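Long-range contacts in 3-phosphoshikimate 1-carboxyvinyltransferase (Streptomyces sviceus, PDB 7M0O), which probably catalyses transfer of the enolpyruvyl group of phosphoenolpyruvate to the 5-hydroxyl of shikimate-3-phosphate, releasing phosphate, the sixth step of the chorismate pathway: residues A139-L148 with T167-V175; A189-E197 with V207-Y217. All coordinates share one frame; numbering follows the deposited sequence.

Interaction 1: residues A139-L148 with T167-V175; sequences AGVEGGEVTL and TRQGLRIRV
Strands 144-147 and 171-174 run parallel, their short axes 20° apart, and the backbone bonds alternate across them: Gly-144 N to Gly-170 O, Arg-172 N to Gly-144 O, Val-146 N to Arg-172 O, Arg-174 N to Val-146 O and Leu-148 N to Arg-174 O. With helix 155-163 between them they form a beta-alpha-beta unit, and 144-147 is an outermost strand of its sheet. Ahead of the strands the loops stay joined by Arg-168 N to Val-141 O (2.9 Å) and Gln-169 N to Glu-142 O (2.7 Å).

The charged grip belongs to Glu-142. Its side chain leaves with CG opposite the backbone N (chi1 -174°) and bends at chi2, which brings the carboxylate between Arg-168 and Gln-169. OE1 takes a very short salt bridge from Arg-168 NE (2.5 Å), with a weak second bond from NH2, while OE2 accepts Gln-169 NE2 at 2.8 Å, nearly in the amide plane. The guanidinium is turned 56° from the carboxylate. Its NH1 reaches a lone pair of Ala-139 O at 3.2 Å, and one face lies against the peptide joining Val-141 to Glu-142.

Water does the bridging farther along. Glu-145 OE2 stands 4.1 Å from Arg-174 NH1, beyond a salt bridge, and two waters link this oxygen to Arg-172 NE and Arg-174 NH2.

Apolar contacts occupy the other face of the sheet, where Val-146 CG1 meets Ile-173 CG1 at 4.0 Å. Val-146 also packs on Ala-115 and Ile-173 on Leu-157 and Leu-160.

The chemistry thus splits the pair into a wet side and a greasy one: one salt bridge and its neighbouring hydrogen bonds join the loops ahead of the strands, water-bridged hydrogen bonds link the strands' charged side chains, and the opposite face is given to helix packing.

Interaction 2: residues A189-E197 with V207-Y217; sequences AMMRAFGVE and VPPGGYRATTY
Met-190 lays its thioether across the phenol of Tyr-217, with Met-190 CG 3.5 Å from Tyr-217 OH and Met-190 CE 3.7 Å from Tyr-217 CE2. Met-191 sends CE to Tyr-212 OH and Val-207 CG1; that hydroxyl is hydrogen-bonded to Leu-162 O. Ala-193 CB touches Tyr-217 CE1, and a water donates to both Ala-193 O and Arg-213 O.

Thr-215 CG2 sits over one face of the Phe-194 ring in a CH-pi contact, 4.0 Å from the centroid, while CZ meets Tyr-217 CB and the two rings lie obliquely, planes 42° apart. An alanine in place of Tyr-217 keeps the CB that meets Phe-194 CZ but is likely to leave Met-190 CG and CE and Ala-193 CB without the ring they pack on. Phe-194 O accepts Arg-213 N in a nearly straight bond of 2.9 Å from above the carbonyl plane. Gly-195 is the C-prime residue of a Schellman motif closing helix 182-193, and its O takes a weak bond from Arg-213 NH2.

Val-196 CG1 stands opposite the backbone N (chi1 168°) and meets Pro-208 CD, leaving CG2 to press on Tyr-212 CD1 at 3.7 Å. Glu-197 O reaches Pro-208 CD at 3.3 Å.

Overall arrangement
Interactions 1 and 2 follow each other along the chain, their centres about 17 Å apart, and they touch directly. Leu-171 O lies 2.9 Å from Val-207 N, a probable hydrogen bond that continues the sheet of interaction 1 into strand 204-207, from which the second segment of interaction 2 departs; Pro-209 CB packs on Gly-170 N at 3.6 Å. Helix 155-163 also serves both, taking Ile-173 from one and Met-191 from the other. Both contacts approach the predicted shikimate-3-phosphate site: Leu-148 is about 8 Å from Ser-153, side chain to side chain, and Met-190 about 4 Å from Arg-13. A bound potassium ion lies about 9 Å from the Val-146 side chain.

Interaction 1: residues A139-L148 with T167-V175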
loop_
_atom_site.group_PDB
_atom_site.type_symbol
_atom_site.label_atom_id
_atom_site.label_comp_id
_atom_site.label_asym_id
_atom_site.label_seq_id
_atom_site.Cartn_x
_atom_site.Cartn_y
_atom_site.Cartn_z
ATOM N N ALA A 139 5.128 -19.164 23.705
ATOM C CA ALA A 139 6.404 -19.600 24.270
ATOM C C ALA A 139 7.480 -19.585 23.186
ATOM O O ALA A 139 8.304 -20.502 23.091
ATOM C CB ALA A 139 6.289 -20.991 24.895
ATOM N N GLY A 140 7.483 -18.544 22.355
ATOM C CA GLY A 140 8.370 -18.470 21.212
ATOM C C GLY A 140 8.008 -19.415 20.084
ATOM O O GLY A 140 7.099 -20.248 20.226
ATOM N N VAL A 141 8.713 -19.286 18.957
ATOM C CA VAL A 141 8.523 -20.131 17.782
ATOM C C VAL A 141 9.865 -20.746 17.418
ATOM O O VAL A 141 10.840 -20.019 17.189
ATOM C CB VAL A 141 7.953 -19.331 16.600
ATOM C CG1 VAL A 141 7.847 -20.221 15.385
ATOM C CG2 VAL A 141 6.596 -18.727 16.973
ATOM N N GLU A 142 9.915 -22.082 17.362
ATOM C CA GLU A 142 11.168 -22.771 17.064
ATOM C C GLU A 142 11.645 -22.454 15.656
ATOM O O GLU A 142 12.808 -22.089 15.448
ATOM C CB GLU A 142 10.991 -24.276 17.236
ATOM C CG GLU A 142 12.300 -25.061 17.086
ATOM C CD GLU A 142 13.323 -24.720 18.176
ATOM O OE1 GLU A 142 12.921 -24.350 19.299
ATOM O OE2 GLU A 142 14.541 -24.830 17.913
ATOM N N GLY A 143 10.763 -22.589 14.678
ATOM C CA GLY A 143 11.096 -22.345 13.293
ATOM C C GLY A 143 11.087 -23.605 12.451
ATOM O O GLY A 143 10.467 -24.616 12.785
ATOM N N GLY A 144 11.791 -23.532 11.328
ATOM C CA GLY A 144 11.813 -24.636 10.383
ATOM C C GLY A 144 10.847 -24.485 9.223
ATOM O O GLY A 144 10.486 -23.362 8.857
ATOM N N GLU A 145 10.410 -25.599 8.641
ATOM C CA GLU A 145 9.558 -25.552 7.455
ATOM C C GLU A 145 8.111 -25.242 7.821
ATOM O O GLU A 145 7.628 -25.605 8.896
ATOM C CB GLU A 145 9.607 -26.881 6.699
ATOM C CG GLU A 145 10.902 -27.137 5.962
ATOM C CD GLU A 145 10.864 -28.427 5.164
ATOM O OE1 GLU A 145 10.204 -29.384 5.617
ATOM O OE2 GLU A 145 11.489 -28.485 4.083
ATOM N N VAL A 146 7.420 -24.554 6.910
ATOM C CA VAL A 146 5.975 -24.362 6.998
ATOM C C VAL A 146 5.449 -24.152 5.582
ATOM O O VAL A 146 6.133 -23.570 4.736
ATOM C CB VAL A 146 5.616 -23.194 7.943
ATOM C CG1 VAL A 146 6.249 -21.885 7.460
ATOM C CG2 VAL A 146 4.094 -23.088 8.144
ATOM N N THR A 147 4.252 -24.659 5.312
ATOM C CA THR A 147 3.612 -24.503 4.010
ATOM C C THR A 147 2.387 -23.618 4.185
ATOM O O THR A 147 1.464 -23.969 4.927
ATOM C CB THR A 147 3.229 -25.859 3.407
ATOM O OG1 THR A 147 4.400 -26.675 3.272
ATOM C CG2 THR A 147 2.594 -25.674 2.030
ATOM N N LEU A 148 2.378 -22.472 3.512
ATOM C CA LEU A 148 1.291 -21.512 3.635
ATOM C C LEU A 148 0.335 -21.663 2.461
ATOM O O LEU A 148 0.770 -21.763 1.308
ATOM C CB LEU A 148 1.839 -20.084 3.695
ATOM C CG LEU A 148 0.809 -18.965 3.569
ATOM C CD1 LEU A 148 0.061 -18.776 4.869
ATOM C CD2 LEU A 148 1.510 -17.693 3.187
ATOM N N THR A 167 12.129 -16.265 15.072
ATOM C CA THR A 167 12.113 -17.675 15.417
ATOM C C THR A 167 13.516 -18.133 15.811
ATOM O O THR A 167 14.523 -17.470 15.535
ATOM C CB THR A 167 11.597 -18.510 14.248
ATOM O OG1 THR A 167 12.603 -18.566 13.228
ATOM C CG2 THR A 167 10.314 -17.911 13.683
ATOM N N ARG A 168 13.574 -19.285 16.485
ATOM C CA ARG A 168 14.859 -19.739 16.999
ATOM C C ARG A 168 15.756 -20.286 15.896
ATOM O O ARG A 168 16.978 -20.119 15.968
ATOM C CB ARG A 168 14.631 -20.771 18.104
ATOM C CG ARG A 168 13.766 -20.208 19.216
ATOM C CD ARG A 168 13.750 -21.091 20.454
ATOM N NE ARG A 168 12.722 -22.134 20.407
ATOM C CZ ARG A 168 11.468 -22.006 20.840
ATOM N NH1 ARG A 168 11.030 -20.862 21.360
ATOM N NH2 ARG A 168 10.640 -23.040 20.760
ATOM N N GLN A 169 15.178 -20.922 14.872
ATOM C CA GLN A 169 15.960 -21.554 13.817
ATOM C C GLN A 169 15.758 -20.934 12.442
ATOM O O GLN A 169 16.332 -21.434 11.471
ATOM C CB GLN A 169 15.642 -23.058 13.725
ATOM C CG GLN A 169 15.728 -23.830 15.057
ATOM C CD GLN A 169 17.045 -23.621 15.771
ATOM O OE1 GLN A 169 18.073 -23.336 15.143
ATOM N NE2 GLN A 169 17.024 -23.747 17.104
ATOM N N GLY A 170 14.968 -19.862 12.327
ATOM C CA GLY A 170 14.590 -19.333 11.032
ATOM C C GLY A 170 13.409 -20.086 10.446
ATOM O O GLY A 170 12.919 -21.076 10.995
ATOM N N LEU A 171 12.932 -19.599 9.303
ATOM C CA LEU A 171 11.806 -20.220 8.622
ATOM C C LEU A 171 12.167 -20.606 7.192
ATOM O O LEU A 171 13.012 -19.972 6.542
ATOM C CB LEU A 171 10.574 -19.279 8.609
ATOM C CG LEU A 171 9.910 -19.090 9.977
ATOM C CD1 LEU A 171 8.748 -18.080 9.832
ATOM C CD2 LEU A 171 9.394 -20.416 10.518
ATOM N N ARG A 172 11.517 -21.665 6.719
ATOM C CA ARG A 172 11.492 -22.052 5.310
ATOM C C ARG A 172 10.018 -22.103 4.910
ATOM O O ARG A 172 9.342 -23.110 5.144
ATOM C CB ARG A 172 12.198 -23.393 5.090
ATOM C CG ARG A 172 13.714 -23.341 5.165
ATOM C CD ARG A 172 14.323 -24.707 4.824
ATOM N NE ARG A 172 14.177 -25.035 3.403
ATOM C CZ ARG A 172 15.113 -24.820 2.482
ATOM N NH1 ARG A 172 16.273 -24.268 2.823
ATOM N NH2 ARG A 172 14.885 -25.158 1.215
ATOM N N ILE A 173 9.522 -21.014 4.319
ATOM C CA ILE A 173 8.108 -20.839 4.001
ATOM C C ILE A 173 7.858 -21.296 2.567
ATOM O O ILE A 173 8.310 -20.653 1.614
ATOM C CB ILE A 173 7.671 -19.378 4.188
ATOM C CG1 ILE A 173 8.045 -18.887 5.589
ATOM C CG2 ILE A 173 6.175 -19.231 3.901
ATOM C CD1 ILE A 173 8.106 -17.343 5.745
ATOM N N ARG A 174 7.089 -22.371 2.410
ATOM C CA ARG A 174 6.721 -22.886 1.098
ATOM C C ARG A 174 5.382 -22.299 0.653
ATOM O O ARG A 174 4.380 -22.399 1.371
ATOM C CB ARG A 174 6.672 -24.415 1.138
ATOM C CG ARG A 174 6.386 -25.077 -0.205
ATOM C CD ARG A 174 6.566 -26.600 -0.137
ATOM N NE ARG A 174 7.955 -26.990 -0.379
ATOM C CZ ARG A 174 8.718 -27.649 0.491
ATOM N NH1 ARG A 174 8.231 -28.010 1.674
ATOM N NH2 ARG A 174 9.973 -27.949 0.177
ATOM N N VAL A 175 5.375 -21.665 -0.519
ATOM C CA VAL A 175 4.144 -21.212 -1.152
ATOM C C VAL A 175 4.035 -21.780 -2.568
ATOM O O VAL A 175 4.078 -22.993 -2.777
ATOM C CB VAL A 175 4.056 -19.680 -1.204
ATOM C CG1 VAL A 175 2.668 -19.261 -1.661
ATOM C CG2 VAL A 175 4.410 -19.058 0.144
HETATM O O HOH W 1 7.864 -22.818 20.949
HETATM O O HOH W 2 11.471 -26.387 2.615
HETATM O O HOH W 3 10.473 -30.286 2.119
HETATM O O HOH W 4 6.936 -27.089 3.852
#

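Interaction 2: residues A189-E197 with V207-Y217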
loop_
_atom_site.group_PDB
_atom_site.type_symbol
_atom_site.label_atom_id
_atom_site.label_comp_id
_atom_site.label_asym_id
_atom_site.label_seq_id
_atom_site.Cartn_x
_atom_site.Cartn_y
_atom_site.Cartn_z
ATOM N N ALA A 189 12.433 -6.015 0.855
ATOM C CA ALA A 189 13.296 -4.842 0.893
ATOM C C ALA A 189 13.256 -4.165 2.261
ATOM O O ALA A 189 14.278 -3.654 2.742
ATOM C CB ALA A 189 12.895 -3.859 -0.204
ATOM N N MET A 190 12.082 -4.133 2.894
ATOM C CA MET A 190 11.990 -3.515 4.214
ATOM C C MET A 190 12.738 -4.345 5.252
ATOM O O MET A 190 13.437 -3.798 6.118
ATOM C CB MET A 190 10.523 -3.314 4.601
ATOM C CG MET A 190 9.794 -2.300 3.695
ATOM S SD MET A 190 8.090 -1.957 4.171
ATOM C CE MET A 190 8.351 -1.156 5.764
ATOM N N MET A 191 12.625 -5.673 5.169
ATOM C CA MET A 191 13.404 -6.526 6.059
ATOM C C MET A 191 14.902 -6.286 5.876
ATOM O O MET A 191 15.663 -6.316 6.855
ATOM C CB MET A 191 13.030 -7.994 5.829
ATOM C CG MET A 191 11.588 -8.368 6.262
ATOM S SD MET A 191 11.081 -10.044 5.804
ATOM C CE MET A 191 12.188 -11.012 6.844
ATOM N N ARG A 192 15.341 -6.003 4.638
ATOM C CA ARG A 192 16.755 -5.697 4.399
ATOM C C ARG A 192 17.155 -4.396 5.078
ATOM O O ARG A 192 18.256 -4.296 5.635
ATOM C CB ARG A 192 17.055 -5.632 2.895
ATOM C CG ARG A 192 17.143 -6.985 2.206
ATOM C CD ARG A 192 17.746 -6.885 0.801
ATOM N NE ARG A 192 16.813 -6.296 -0.158
ATOM C CZ ARG A 192 15.939 -6.992 -0.881
ATOM N NH1 ARG A 192 15.869 -8.313 -0.756
ATOM N NH2 ARG A 192 15.130 -6.370 -1.730
ATOM N N ALA A 193 16.270 -3.391 5.065
ATOM C CA ALA A 193 16.554 -2.147 5.771
ATOM C C ALA A 193 16.682 -2.364 7.272
ATOM O O ALA A 193 17.354 -1.581 7.954
ATOM C CB ALA A 193 15.470 -1.108 5.477
ATOM N N PHE A 194 16.073 -3.423 7.795
ATOM C CA PHE A 194 16.200 -3.785 9.196
ATOM C C PHE A 194 17.182 -4.940 9.402
ATOM O O PHE A 194 17.112 -5.638 10.417
ATOM C CB PHE A 194 14.810 -4.105 9.766
ATOM C CG PHE A 194 13.981 -2.876 10.062
ATOM C CD1 PHE A 194 13.919 -2.359 11.360
ATOM C CD2 PHE A 194 13.287 -2.232 9.061
ATOM C CE1 PHE A 194 13.178 -1.218 11.638
ATOM C CE2 PHE A 194 12.532 -1.093 9.332
ATOM C CZ PHE A 194 12.468 -0.585 10.612
ATOM N N GLY A 195 18.070 -5.169 8.440
ATOM C CA GLY A 195 19.242 -6.004 8.648
ATOM C C GLY A 195 19.092 -7.479 8.367
ATOM O O GLY A 195 19.922 -8.269 8.842
ATOM N N VAL A 196 18.094 -7.892 7.587
ATOM C CA VAL A 196 17.850 -9.306 7.327
ATOM C C VAL A 196 17.751 -9.540 5.826
ATOM O O VAL A 196 16.946 -8.898 5.150
ATOM C CB VAL A 196 16.574 -9.804 8.022
ATOM C CG1 VAL A 196 16.221 -11.159 7.472
ATOM C CG2 VAL A 196 16.793 -9.863 9.532
ATOM N N GLU A 197 18.557 -10.470 5.310
ATOM C CA GLU A 197 18.483 -10.895 3.917
ATOM C C GLU A 197 17.685 -12.195 3.805
ATOM O O GLU A 197 18.009 -13.188 4.467
ATOM C CB GLU A 197 19.888 -11.093 3.334
ATOM C CG GLU A 197 20.612 -9.809 2.982
ATOM C CD GLU A 197 20.213 -9.279 1.612
ATOM O OE1 GLU A 197 20.742 -8.222 1.204
ATOM O OE2 GLU A 197 19.365 -9.917 0.944
ATOM N N VAL A 207 14.285 -17.672 5.431
ATOM C CA VAL A 207 14.443 -16.512 6.304
ATOM C C VAL A 207 15.326 -16.921 7.477
ATOM O O VAL A 207 14.982 -17.873 8.191
ATOM C CB VAL A 207 13.088 -15.984 6.807
ATOM C CG1 VAL A 207 13.296 -14.664 7.562
ATOM C CG2 VAL A 207 12.123 -15.810 5.640
ATOM N N PRO A 208 16.417 -16.203 7.740
ATOM C CA PRO A 208 17.365 -16.613 8.774
ATOM C C PRO A 208 16.922 -16.170 10.156
ATOM O O PRO A 208 16.121 -15.232 10.299
ATOM C CB PRO A 208 18.659 -15.900 8.348
ATOM C CG PRO A 208 18.178 -14.643 7.694
ATOM C CD PRO A 208 16.887 -15.017 6.993
ATOM N N PRO A 209 17.398 -16.843 11.203
ATOM C CA PRO A 209 17.174 -16.375 12.573
ATOM C C PRO A 209 18.108 -15.210 12.881
ATOM O O PRO A 209 18.898 -14.776 12.039
ATOM C CB PRO A 209 17.517 -17.603 13.428
ATOM C CG PRO A 209 18.598 -18.273 12.628
ATOM C CD PRO A 209 18.217 -18.068 11.166
ATOM N N GLY A 210 18.005 -14.711 14.110
ATOM C CA GLY A 210 18.915 -13.696 14.602
ATOM C C GLY A 210 18.335 -12.314 14.779
ATOM O O GLY A 210 19.047 -11.421 15.256
ATOM N N GLY A 211 17.084 -12.099 14.403
ATOM C CA GLY A 211 16.417 -10.848 14.683
ATOM C C GLY A 211 16.716 -9.741 13.689
ATOM O O GLY A 211 17.357 -9.919 12.642
ATOM N N TYR A 212 16.241 -8.553 14.061
ATOM C CA TYR A 212 16.341 -7.333 13.277
ATOM C C TYR A 212 17.218 -6.303 13.977
ATOM O O TYR A 212 17.401 -6.342 15.194
ATOM C CB TYR A 212 14.955 -6.714 13.043
ATOM C CG TYR A 212 13.993 -7.533 12.216
ATOM C CD1 TYR A 212 14.143 -7.643 10.845
ATOM C CD2 TYR A 212 12.908 -8.175 12.811
ATOM C CE1 TYR A 212 13.243 -8.390 10.089
ATOM C CE2 TYR A 212 12.004 -8.904 12.066
ATOM C CZ TYR A 212 12.178 -9.017 10.712
ATOM O OH TYR A 212 11.259 -9.750 9.980
ATOM N N ARG A 213 17.721 -5.347 13.186
ATOM C CA ARG A 213 18.507 -4.218 13.674
ATOM C C ARG A 213 17.682 -2.943 13.535
ATOM O O ARG A 213 17.287 -2.587 12.418
ATOM C CB ARG A 213 19.807 -4.077 12.879
ATOM C CG ARG A 213 21.039 -4.699 13.541
ATOM C CD ARG A 213 20.871 -6.194 13.781
ATOM N NE ARG A 213 20.257 -6.871 12.638
ATOM C CZ ARG A 213 20.161 -8.193 12.504
ATOM N NH1 ARG A 213 20.651 -9.005 13.438
ATOM N NH2 ARG A 213 19.578 -8.704 11.427
ATOM N N ALA A 214 17.453 -2.244 14.650
ATOM C CA ALA A 214 16.677 -1.010 14.619
ATOM C C ALA A 214 17.362 0.029 13.743
ATOM O O ALA A 214 18.587 0.021 13.565
ATOM C CB ALA A 214 16.495 -0.436 16.022
ATOM N N THR A 215 16.560 0.953 13.227
ATOM C CA THR A 215 17.067 1.987 12.338
ATOM C C THR A 215 16.092 3.164 12.339
ATOM O O THR A 215 15.058 3.144 13.010
ATOM C CB THR A 215 17.287 1.415 10.932
ATOM O OG1 THR A 215 18.038 2.343 10.142
ATOM C CG2 THR A 215 15.948 1.128 10.254
ATOM N N THR A 216 16.455 4.217 11.610
ATOM C CA THR A 216 15.520 5.276 11.263
ATOM C C THR A 216 14.956 4.919 9.897
ATOM O O THR A 216 15.721 4.746 8.947
ATOM C CB THR A 216 16.203 6.647 11.243
ATOM O OG1 THR A 216 16.486 7.075 12.579
ATOM C CG2 THR A 216 15.304 7.697 10.591
ATOM N N TYR A 217 13.631 4.766 9.803
ATOM C CA TYR A 217 12.994 4.296 8.577
ATOM C C TYR A 217 11.906 5.278 8.175
ATOM O O TYR A 217 10.934 5.470 8.914
ATOM C CB TYR A 217 12.412 2.881 8.724
ATOM C CG TYR A 217 11.964 2.350 7.382
ATOM C CD1 TYR A 217 12.878 1.798 6.488
ATOM C CD2 TYR A 217 10.639 2.462 6.985
ATOM C CE1 TYR A 217 12.466 1.355 5.238
ATOM C CE2 TYR A 217 10.220 2.027 5.747
ATOM C CZ TYR A 217 11.135 1.475 4.879
ATOM O OH TYR A 217 10.704 1.046 3.643
HETATM O O HOH W 5 18.869 -1.739 10.146
#